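Local coordinates for putative methyltransferase protein (Bacteroides fragilis, PDB 5BP9) that probably transfers a methyl group from S-adenosylmethionine to an acceptor substrate, and binds the by-product S-adenosyl-L-homocysteine, at residues 198-206 with 242-250; 92-100 with 265-276. All coordinates share one frame; numbering follows the deposited sequence. Where two conformers were deposited one is given.

Interaction 1 of 2, residues 198-206 with 242-250. With ETE (2-{2-[2-2-(methoxy-ethoxy)-ethoxy]-ethoxy}-ethanol), chain B.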
loop_
_atom_site.group_PDB
_atom_site.type_symbol
_atom_site.label_atom_id
_atom_site.label_comp_id
_atom_site.label_asym_id
_atom_site.label_seq_id
_atom_site.Cartn_x
_atom_site.Cartn_y
_atom_site.Cartn_z
ATOM N N LEU A 198 6.921 0.949 8.311
ATOM C CA LEU A 198 6.891 -0.509 8.153
ATOM C C LEU A 198 6.280 -0.792 6.787
ATOM O O LEU A 198 5.133 -0.417 6.515
ATOM C CB LEU A 198 6.085 -1.152 9.283
ATOM C CG LEU A 198 6.645 -0.892 10.679
ATOM C CD1 LEU A 198 5.674 -1.433 11.733
ATOM C CD2 LEU A 198 8.025 -1.496 10.858
HETATM N N MSE A 199 7.059 -1.434 5.929
HETATM C CA MSE A 199 6.690 -1.644 4.512
HETATM C C MSE A 199 6.997 -3.050 4.106
HETATM O O MSE A 199 8.096 -3.526 4.345
HETATM C CB MSE A 199 7.524 -0.688 3.631
HETATM C CG MSE A 199 7.273 -0.851 2.112
HETATM SE SE MSE A 199 8.580 0.181 1.051
HETATM C CE MSE A 199 7.436 1.710 1.317
ATOM N N ASP A 200 6.048 -3.702 3.447
ATOM C CA ASP A 200 6.305 -5.002 2.854
ATOM C C ASP A 200 6.421 -4.872 1.334
ATOM O O ASP A 200 5.838 -3.990 0.714
ATOM C CB ASP A 200 5.229 -6.007 3.230
ATOM C CG ASP A 200 3.945 -5.775 2.476
ATOM O OD1 ASP A 200 3.428 -4.652 2.494
ATOM O OD2 ASP A 200 3.472 -6.665 1.783
ATOM N N SER A 201 7.219 -5.754 0.756
ATOM C CA SER A 201 7.271 -5.904 -0.702
ATOM C C SER A 201 7.756 -7.307 -1.056
ATOM O O SER A 201 7.799 -8.197 -0.215
ATOM C CB SER A 201 8.162 -4.814 -1.321
ATOM O OG SER A 201 7.911 -4.700 -2.723
ATOM N N SER A 202 8.141 -7.469 -2.311
ATOM C CA SER A 202 8.523 -8.764 -2.891
ATOM C C SER A 202 9.631 -8.554 -3.900
ATOM O O SER A 202 9.632 -7.541 -4.597
ATOM C CB SER A 202 7.338 -9.429 -3.622
ATOM O OG SER A 202 6.342 -9.838 -2.737
ATOM N N ASP A 203 10.573 -9.505 -3.975
ATOM C CA ASP A 203 11.529 -9.573 -5.094
ATOM C C ASP A 203 10.927 -10.393 -6.219
ATOM O O ASP A 203 10.826 -11.612 -6.102
ATOM C CB ASP A 203 12.869 -10.197 -4.640
ATOM C CG ASP A 203 13.933 -10.098 -5.689
ATOM O OD1 ASP A 203 13.620 -9.613 -6.819
ATOM O OD2 ASP A 203 15.094 -10.484 -5.366
ATOM N N LEU A 204 10.522 -9.739 -7.301
ATOM C CA LEU A 204 9.888 -10.431 -8.433
ATOM C C LEU A 204 10.848 -11.020 -9.448
ATOM O O LEU A 204 10.396 -11.488 -10.478
ATOM C CB LEU A 204 8.910 -9.496 -9.186
ATOM C CG LEU A 204 7.735 -8.944 -8.369
ATOM C CD1 LEU A 204 6.758 -8.281 -9.337
ATOM C CD2 LEU A 204 7.053 -10.010 -7.503
ATOM N N ARG A 205 12.154 -11.043 -9.154
ATOM C CA ARG A 205 13.139 -11.502 -10.134
ATOM C C ARG A 205 12.768 -12.859 -10.720
ATOM O O ARG A 205 12.884 -13.062 -11.920
ATOM C CB ARG A 205 14.531 -11.562 -9.494
ATOM C CG ARG A 205 15.636 -11.993 -10.444
ATOM C CD ARG A 205 16.971 -12.065 -9.728
ATOM N NE ARG A 205 17.556 -10.745 -9.550
ATOM C CZ ARG A 205 18.213 -10.099 -10.501
ATOM N NH1 ARG A 205 18.360 -10.653 -11.696
ATOM N NH2 ARG A 205 18.717 -8.898 -10.266
ATOM N N TYR A 206 12.323 -13.776 -9.862
ATOM C CA TYR A 206 11.997 -15.152 -10.278
ATOM C C TYR A 206 10.996 -15.222 -11.451
ATOM O O TYR A 206 11.026 -16.184 -12.248
ATOM C CB TYR A 206 11.514 -15.973 -9.059
ATOM C CG TYR A 206 10.095 -15.654 -8.607
ATOM C CD1 TYR A 206 9.825 -14.569 -7.777
ATOM C CD2 TYR A 206 9.021 -16.439 -9.022
ATOM C CE1 TYR A 206 8.525 -14.275 -7.374
ATOM C CE2 TYR A 206 7.726 -16.149 -8.629
ATOM C CZ TYR A 206 7.485 -15.068 -7.805
ATOM O OH TYR A 206 6.195 -14.800 -7.416
ATOM N N ASP A 242 1.075 2.760 -12.258
ATOM C CA ASP A 242 2.342 2.123 -11.950
ATOM C C ASP A 242 2.299 1.531 -10.532
ATOM O O ASP A 242 1.781 2.154 -9.606
ATOM C CB ASP A 242 3.481 3.159 -12.039
ATOM C CG ASP A 242 3.678 3.705 -13.452
ATOM O OD1 ASP A 242 3.353 3.025 -14.462
ATOM O OD2 ASP A 242 4.191 4.821 -13.557
ATOM N N TRP A 243 2.852 0.325 -10.365
ATOM C CA TRP A 243 2.825 -0.368 -9.079
ATOM C C TRP A 243 4.212 -0.975 -8.878
ATOM O O TRP A 243 4.587 -1.901 -9.563
ATOM C CB TRP A 243 1.703 -1.424 -9.021
ATOM C CG TRP A 243 1.236 -1.806 -7.642
ATOM C CD1 TRP A 243 1.245 -3.057 -7.071
ATOM C CD2 TRP A 243 0.607 -0.940 -6.696
ATOM N NE1 TRP A 243 0.693 -3.001 -5.816
ATOM C CE2 TRP A 243 0.293 -1.719 -5.555
ATOM C CE3 TRP A 243 0.275 0.407 -6.701
ATOM C CZ2 TRP A 243 -0.337 -1.176 -4.428
ATOM C CZ3 TRP A 243 -0.328 0.956 -5.588
ATOM C CH2 TRP A 243 -0.627 0.166 -4.456
ATOM N N LEU A 244 4.963 -0.422 -7.931
ATOM C CA LEU A 244 6.334 -0.849 -7.694
ATOM C C LEU A 244 6.417 -2.015 -6.725
ATOM O O LEU A 244 5.902 -1.955 -5.593
ATOM C CB LEU A 244 7.137 0.307 -7.108
ATOM C CG LEU A 244 8.617 0.038 -6.766
ATOM C CD1 LEU A 244 9.459 -0.226 -8.005
ATOM C CD2 LEU A 244 9.167 1.214 -5.970
ATOM N N TYR A 245 7.082 -3.079 -7.165
ATOM C CA TYR A 245 7.609 -4.123 -6.273
ATOM C C TYR A 245 9.105 -3.891 -6.175
ATOM O O TYR A 245 9.723 -3.505 -7.150
ATOM C CB TYR A 245 7.335 -5.527 -6.837
ATOM C CG TYR A 245 5.873 -5.860 -6.941
ATOM C CD1 TYR A 245 5.106 -5.354 -7.987
ATOM C CD2 TYR A 245 5.260 -6.664 -6.008
ATOM C CE1 TYR A 245 3.755 -5.624 -8.081
ATOM C CE2 TYR A 245 3.900 -6.951 -6.095
ATOM C CZ TYR A 245 3.150 -6.427 -7.133
ATOM O OH TYR A 245 1.790 -6.698 -7.229
ATOM N N ILE A 246 9.679 -4.078 -4.996
ATOM C CA ILE A 246 11.084 -3.747 -4.820
ATOM C C ILE A 246 11.727 -4.779 -3.900
ATOM O O ILE A 246 11.202 -5.112 -2.821
ATOM C CB ILE A 246 11.254 -2.293 -4.318
ATOM C CG1 ILE A 246 12.723 -1.860 -4.334
ATOM C CG2 ILE A 246 10.642 -2.104 -2.926
ATOM C CD1 ILE A 246 12.916 -0.379 -4.115
ATOM N N ASP A 247 12.853 -5.318 -4.353
ATOM C CA ASP A 247 13.646 -6.235 -3.503
ATOM C C ASP A 247 14.353 -5.475 -2.392
ATOM O O ASP A 247 14.587 -4.257 -2.516
ATOM C CB ASP A 247 14.645 -7.024 -4.375
ATOM C CG ASP A 247 15.763 -6.172 -4.883
ATOM O OD1 ASP A 247 15.618 -5.571 -5.947
ATOM O OD2 ASP A 247 16.783 -6.038 -4.177
ATOM N N PHE A 248 14.703 -6.184 -1.311
ATOM C CA PHE A 248 15.252 -5.502 -0.135
ATOM C C PHE A 248 16.563 -4.745 -0.427
ATOM O O PHE A 248 16.767 -3.632 0.088
ATOM C CB PHE A 248 15.474 -6.461 1.056
ATOM C CG PHE A 248 16.052 -5.758 2.262
ATOM C CD1 PHE A 248 15.235 -4.989 3.080
ATOM C CD2 PHE A 248 17.415 -5.760 2.509
ATOM C CE1 PHE A 248 15.755 -4.302 4.158
ATOM C CE2 PHE A 248 17.941 -5.067 3.574
ATOM C CZ PHE A 248 17.118 -4.335 4.397
ATOM N N GLN A 249 17.457 -5.320 -1.237
ATOM C CA GLN A 249 18.732 -4.641 -1.485
ATOM C C GLN A 249 18.515 -3.346 -2.259
ATOM O O GLN A 249 19.165 -2.319 -1.988
ATOM C CB GLN A 249 19.761 -5.515 -2.206
ATOM C CG GLN A 249 20.268 -6.669 -1.365
ATOM C CD GLN A 249 19.214 -7.743 -1.177
ATOM O OE1 GLN A 249 18.577 -8.160 -2.142
ATOM N NE2 GLN A 249 18.986 -8.160 0.058
ATOM N N THR A 250 17.594 -3.389 -3.234
ATOM C CA THR A 250 17.286 -2.174 -3.983
ATOM C C THR A 250 16.661 -1.120 -3.041
ATOM O O THR A 250 17.010 0.059 -3.096
ATOM C CB THR A 250 16.406 -2.479 -5.218
ATOM O OG1 THR A 250 17.099 -3.406 -6.059
ATOM C CG2 THR A 250 16.107 -1.199 -6.038
HETATM O OH2 ETE B . -4.023 4.380 -8.467
HETATM C C12 ETE B . -4.850 3.259 -8.170
HETATM C C22 ETE B . -3.966 2.279 -7.427
HETATM O OH3 ETE B . -4.717 1.159 -6.976
HETATM C C13 ETE B . -4.545 -1.153 -6.315
HETATM C C23 ETE B . -3.873 0.211 -6.324
HETATM O OH4 ETE B . -3.697 -2.116 -5.687
HETATM C C14 ETE B . -2.717 -3.651 -7.248
HETATM C C24 ETE B . -3.807 -3.444 -6.206
HETATM O OH5 ETE B . -2.975 -4.834 -8.002
HETATM C C15 ETE B . -2.167 -7.109 -8.256
HETATM C C25 ETE B . -2.679 -6.045 -7.292
HETATM O OH6 ETE B . -2.629 -8.397 -7.837
HETATM C C26 ETE B . -2.772 -9.336 -8.902
HETATM O O HOH W 1 16.499 -10.005 -2.854
#
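One face of the Y245 ring takes the CD1 methyl of L204, a CH-pi contact 3.9 Å from CD1 to the ring centroid and 26° off the normal. The methyl sits nearer the CG side of the ring, with L204 CD1 3.5 Å from Y245 CG. S202 CB lies at the edge of the same ring, near its plane, and I227 and F229 of strand 226-233 also touch Y245. Two residues back, the indole of W243 carries the bound polyether ETE over one face, with W243 CZ3 3.7 Å from ETE C23, and meets Y245 OH at its edge, in plane; W243 also touches S-adenosyl-L-homocysteine. L204 holds its CG anti to its own carbonyl carbon (chi1 -61°), which directs the isobutyl group across Y245. The contact lies where strand 195-202 of the Rossmann-like methyltransferase sheet ends beside the chain that leaves the antiparallel sheet for helix 248-257. There the backbone N of I246 donates to S201 OG, 2.9 Å and nearly straight at 165°; this buried hydroxyl is also hydrogen-bonded to S171 and N169. D203 and D247 lie side by side, D203 CG packing 3.4 Å from D247 CB. Their like charges are probably eased by separate partners: D203 OD1 accepts from R205 N in an Asx turn and is hydrogen-bonded to Y224 OH, while D247 is the N-cap of helix 248-257, its OD2 accepting from T250 N and its OD1 bonded to T250 OG1 and Y223 OH. One water bridges D203 OD2 to Q249 OE1, donating to both.

Interaction 2 of 2, residues 92-100 with 265-276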
loop_
_atom_site.group_PDB
_atom_site.type_symbol
_atom_site.label_atom_id
_atom_site.label_comp_id
_atom_site.label_asym_id
_atom_site.label_seq_id
_atom_site.Cartn_x
_atom_site.Cartn_y
_atom_site.Cartn_z
ATOM N N LEU A 92 1.177 -13.256 7.492
ATOM C CA LEU A 92 2.278 -13.127 8.444
ATOM C C LEU A 92 2.916 -11.744 8.487
ATOM O O LEU A 92 3.081 -11.160 9.556
ATOM C CB LEU A 92 3.348 -14.159 8.114
ATOM C CG LEU A 92 4.611 -14.133 8.969
ATOM C CD1 LEU A 92 4.265 -14.476 10.414
ATOM C CD2 LEU A 92 5.641 -15.099 8.404
ATOM N N LEU A 93 3.275 -11.213 7.326
ATOM C CA LEU A 93 4.023 -9.956 7.325
ATOM C C LEU A 93 3.170 -8.800 7.809
ATOM O O LEU A 93 3.680 -7.890 8.492
ATOM C CB LEU A 93 4.624 -9.666 5.959
ATOM C CG LEU A 93 5.587 -10.742 5.419
ATOM C CD1 LEU A 93 6.076 -10.330 4.034
ATOM C CD2 LEU A 93 6.763 -10.976 6.343
ATOM N N GLU A 94 1.889 -8.848 7.492
ATOM C CA GLU A 94 0.956 -7.815 7.920
ATOM C C GLU A 94 0.676 -7.909 9.416
ATOM O O GLU A 94 0.689 -6.887 10.112
ATOM C CB GLU A 94 -0.338 -7.863 7.104
ATOM C CG GLU A 94 -0.097 -7.573 5.623
ATOM C CD GLU A 94 -1.342 -7.713 4.785
ATOM O OE1 GLU A 94 -2.453 -7.660 5.341
ATOM O OE2 GLU A 94 -1.203 -7.891 3.552
ATOM N N ARG A 95 0.458 -9.128 9.913
ATOM C CA ARG A 95 0.251 -9.336 11.344
ATOM C C ARG A 95 1.449 -8.831 12.136
ATOM O O ARG A 95 1.293 -8.200 13.193
ATOM C CB ARG A 95 -0.001 -10.826 11.663
ATOM C CG ARG A 95 -1.254 -11.414 11.047
ATOM C CD ARG A 95 -1.572 -12.791 11.633
ATOM N NE ARG A 95 -0.455 -13.750 11.555
ATOM C CZ ARG A 95 -0.264 -14.675 10.603
ATOM N NH1 ARG A 95 -1.090 -14.801 9.564
ATOM N NH2 ARG A 95 0.789 -15.484 10.681
ATOM N N THR A 96 2.650 -9.104 11.617
ATOM C CA THR A 96 3.891 -8.732 12.266
ATOM C C THR A 96 3.977 -7.211 12.364
ATOM O O THR A 96 4.291 -6.649 13.409
ATOM C CB THR A 96 5.112 -9.294 11.491
ATOM O OG1 THR A 96 5.029 -10.732 11.456
ATOM C CG2 THR A 96 6.428 -8.857 12.142
ATOM N N ALA A 97 3.676 -6.542 11.261
ATOM C CA ALA A 97 3.680 -5.087 11.251
ATOM C C ALA A 97 2.669 -4.441 12.201
ATOM O O ALA A 97 3.025 -3.513 12.909
ATOM C CB ALA A 97 3.483 -4.583 9.822
ATOM N N LEU A 98 1.422 -4.916 12.220
ATOM C CA LEU A 98 0.419 -4.362 13.117
ATOM C C LEU A 98 0.799 -4.479 14.579
ATOM O O LEU A 98 0.627 -3.531 15.333
ATOM C CB LEU A 98 -0.973 -4.982 12.887
ATOM C CG LEU A 98 -1.591 -4.825 11.499
ATOM C CD1 LEU A 98 -3.051 -5.237 11.552
ATOM C CD2 LEU A 98 -1.442 -3.422 10.916
ATOM N N ALA A 99 1.365 -5.624 14.963
ATOM C CA ALA A 99 1.799 -5.832 16.343
ATOM C C ALA A 99 2.921 -4.885 16.776
ATOM O O ALA A 99 3.012 -4.516 17.968
ATOM C CB ALA A 99 2.200 -7.286 16.527
HETATM N N MSE A 100 3.754 -4.480 15.813
HETATM C CA MSE A 100 4.887 -3.583 16.044
HETATM C C MSE A 100 4.525 -2.113 16.013
HETATM O O MSE A 100 5.297 -1.288 16.473
HETATM C CB MSE A 100 5.946 -3.765 14.939
HETATM C CG MSE A 100 6.711 -5.036 15.133
HETATM SE SE MSE A 100 7.727 -5.252 13.468
HETATM C CE MSE A 100 8.993 -3.824 13.850
ATOM N N ILE A 265 13.110 -6.950 8.728
ATOM C CA ILE A 265 12.424 -7.395 9.969
ATOM C C ILE A 265 12.001 -8.862 9.884
ATOM O O ILE A 265 12.206 -9.635 10.834
ATOM C CB ILE A 265 11.175 -6.515 10.275
ATOM C CG1 ILE A 265 11.579 -5.047 10.479
ATOM C CG2 ILE A 265 10.375 -7.030 11.475
ATOM C CD1 ILE A 265 12.589 -4.759 11.577
ATOM N N LYS A 266 11.383 -9.247 8.763
ATOM C CA LYS A 266 10.939 -10.619 8.576
ATOM C C LYS A 266 10.819 -11.013 7.109
ATOM O O LYS A 266 10.379 -10.215 6.273
ATOM C CB LYS A 266 9.579 -10.816 9.243
ATOM C CG LYS A 266 9.167 -12.287 9.353
ATOM C CD LYS A 266 7.953 -12.470 10.234
ATOM C CE LYS A 266 8.305 -12.464 11.711
ATOM N NZ LYS A 266 7.075 -12.486 12.553
ATOM N N GLU A 267 11.157 -12.270 6.810
ATOM C CA GLU A 267 10.925 -12.850 5.488
ATOM C C GLU A 267 9.726 -13.786 5.500
ATOM O O GLU A 267 9.503 -14.514 6.465
ATOM C CB GLU A 267 12.149 -13.621 5.031
ATOM C CG GLU A 267 13.374 -12.748 4.942
ATOM C CD GLU A 267 14.511 -13.405 4.196
ATOM O OE1 GLU A 267 15.384 -13.999 4.858
ATOM O OE2 GLU A 267 14.517 -13.331 2.951
ATOM N N GLY A 268 8.978 -13.769 4.397
ATOM C CA GLY A 268 7.916 -14.721 4.132
ATOM C C GLY A 268 8.519 -15.839 3.308
ATOM O O GLY A 268 9.744 -15.893 3.108
ATOM N N LYS A 269 7.655 -16.712 2.806
ATOM C CA LYS A 269 8.070 -17.902 2.067
ATOM C C LYS A 269 7.881 -17.785 0.544
ATOM O O LYS A 269 8.047 -18.777 -0.177
ATOM C CB LYS A 269 7.306 -19.121 2.614
ATOM C CG LYS A 269 7.621 -19.432 4.073
ATOM C CD LYS A 269 6.909 -20.686 4.561
ATOM C CE LYS A 269 7.221 -20.975 6.025
ATOM N NZ LYS A 269 8.598 -21.508 6.229
ATOM N N HIS A 270 7.564 -16.584 0.052
ATOM C CA HIS A 270 7.306 -16.364 -1.380
ATOM C C HIS A 270 8.012 -15.078 -1.855
ATOM O O HIS A 270 7.397 -14.196 -2.475
ATOM C CB HIS A 270 5.790 -16.323 -1.629
ATOM N N TYR A 271 9.305 -14.987 -1.542
ATOM C CA TYR A 271 10.180 -13.866 -1.965
ATOM C C TYR A 271 9.744 -12.497 -1.409
ATOM O O TYR A 271 10.169 -11.456 -1.890
ATOM C CB TYR A 271 10.338 -13.798 -3.501
ATOM C CG TYR A 271 10.931 -15.052 -4.100
ATOM C CD1 TYR A 271 12.297 -15.295 -4.026
ATOM C CD2 TYR A 271 10.124 -15.984 -4.709
ATOM C CE1 TYR A 271 12.852 -16.450 -4.569
ATOM C CE2 TYR A 271 10.656 -17.160 -5.250
ATOM C CZ TYR A 271 12.023 -17.382 -5.179
ATOM O OH TYR A 271 12.574 -18.537 -5.712
ATOM N N ASP A 272 8.920 -12.543 -0.374
ATOM C CA ASP A 272 8.359 -11.375 0.274
ATOM C C ASP A 272 9.046 -11.078 1.601
ATOM O O ASP A 272 9.643 -11.950 2.234
ATOM C CB ASP A 272 6.832 -11.477 0.454
ATOM C CG ASP A 272 6.363 -12.799 1.045
ATOM O OD1 ASP A 272 7.146 -13.761 1.168
ATOM O OD2 ASP A 272 5.179 -12.846 1.386
ATOM N N TYR A 273 8.956 -9.813 2.011
ATOM C CA TYR A 273 9.606 -9.379 3.231
ATOM C C TYR A 273 8.945 -8.146 3.818
ATOM O O TYR A 273 8.238 -7.406 3.103
ATOM C CB TYR A 273 11.092 -9.106 2.995
ATOM C CG TYR A 273 11.316 -7.899 2.125
ATOM C CD1 TYR A 273 11.323 -8.027 0.763
ATOM C CD2 TYR A 273 11.478 -6.635 2.683
ATOM C CE1 TYR A 273 11.457 -6.939 -0.079
ATOM C CE2 TYR A 273 11.629 -5.512 1.863
ATOM C CZ TYR A 273 11.629 -5.669 0.489
ATOM O OH TYR A 273 11.755 -4.557 -0.278
ATOM N N LEU A 274 9.202 -7.953 5.113
ATOM C CA LEU A 274 8.811 -6.753 5.846
ATOM C C LEU A 274 10.070 -6.028 6.224
ATOM O O LEU A 274 10.982 -6.641 6.806
ATOM C CB LEU A 274 7.988 -7.096 7.076
ATOM C CG LEU A 274 7.542 -5.916 7.967
ATOM C CD1 LEU A 274 6.499 -5.044 7.277
ATOM C CD2 LEU A 274 7.060 -6.407 9.318
ATOM N N ALA A 275 10.127 -4.731 5.880
ATOM C CA ALA A 275 11.247 -3.878 6.228
ATOM C C ALA A 275 10.806 -2.717 7.108
ATOM O O ALA A 275 9.641 -2.302 7.090
ATOM C CB ALA A 275 11.912 -3.324 4.977
ATOM N N ARG A 276 11.766 -2.206 7.872
ATOM C CA ARG A 276 11.595 -0.996 8.691
ATOM C C ARG A 276 12.541 0.064 8.172
ATOM O O ARG A 276 13.744 -0.188 8.038
ATOM C CB ARG A 276 11.908 -1.286 10.174
ATOM C CG ARG A 276 11.733 -0.068 11.073
ATOM C CD ARG A 276 11.631 -0.451 12.546
ATOM N NE ARG A 276 12.819 -1.167 12.998
ATOM C CZ ARG A 276 12.878 -1.946 14.078
ATOM N NH1 ARG A 276 14.032 -2.554 14.396
ATOM N NH2 ARG A 276 11.802 -2.127 14.835
#
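The CA atoms of L93 and L274 come nearest each other where helix 92-100 packs on the hairpin of strands 260-267 and 272-279, the antiparallel end of the seven-stranded Rossmann-like methyltransferase sheet. The helix runs nearly parallel to strand 272-276, 16° between axes 8.5 Å apart, and antiparallel to strand 265-267. Apolar packing forms the middle. L93 pushes both methyls against the hairpin: L93 CD1 lies 3.6 Å from Y273 N and also meets D272, while CD2 rests over the backbone of K266 and near L274 CB. With chi1 at 178° and chi2 at 69°, the L274 fork spreads over the helix: CD1 touches A97 CB, and L274 CD2 reaches both L93 O and, at 3.8 Å, T96 CG2. At the far end M100, a selenomethionine, meets I265 tip to tip, M100 SE 3.8 Å from I265 CG2, while its CE approaches R276 NH2 obliquely; R276 itself forms a salt bridge with E263. Within the hairpin, I265 and K266 both face L274 in a classic beta bulge, their two N-H groups sharing L274 O, and both side chains are directed at the helix. The polar contact is between K266 and T96, beside L92: the K266 chain crosses L92 at about a right angle, K266 CD 3.9 Å from L92 CG, then bends at chi3 toward T96. K266 NZ donates to T96 OG1 at 2.9 Å. That hydroxyl in turn donates a hydrogen bond to L92 O, 2.8 Å from T96 OG1, lying above the carbonyl plane on the face opposite to T96 N.

Strands 195-202 and 272-279 are neighbours in the seven-stranded sheet, and through them the two contacts meet: Y273, whose side chain points away from helix 92-100, sends its OH to I246 O of interaction 1, and M199 pairs with A275 through the backbone. Y206 and Y271 stack beside the same strand ends. Interaction 1 is the more buried and the more polar, a junction of loops and strand ends reaching the ligand pocket through W243. Interaction 2 is only partly buried, a helix-on-sheet face of aliphatic side chains with one lysine-threonine bond. In sequence, interaction 1 is nested within the loop that interaction 2 closes.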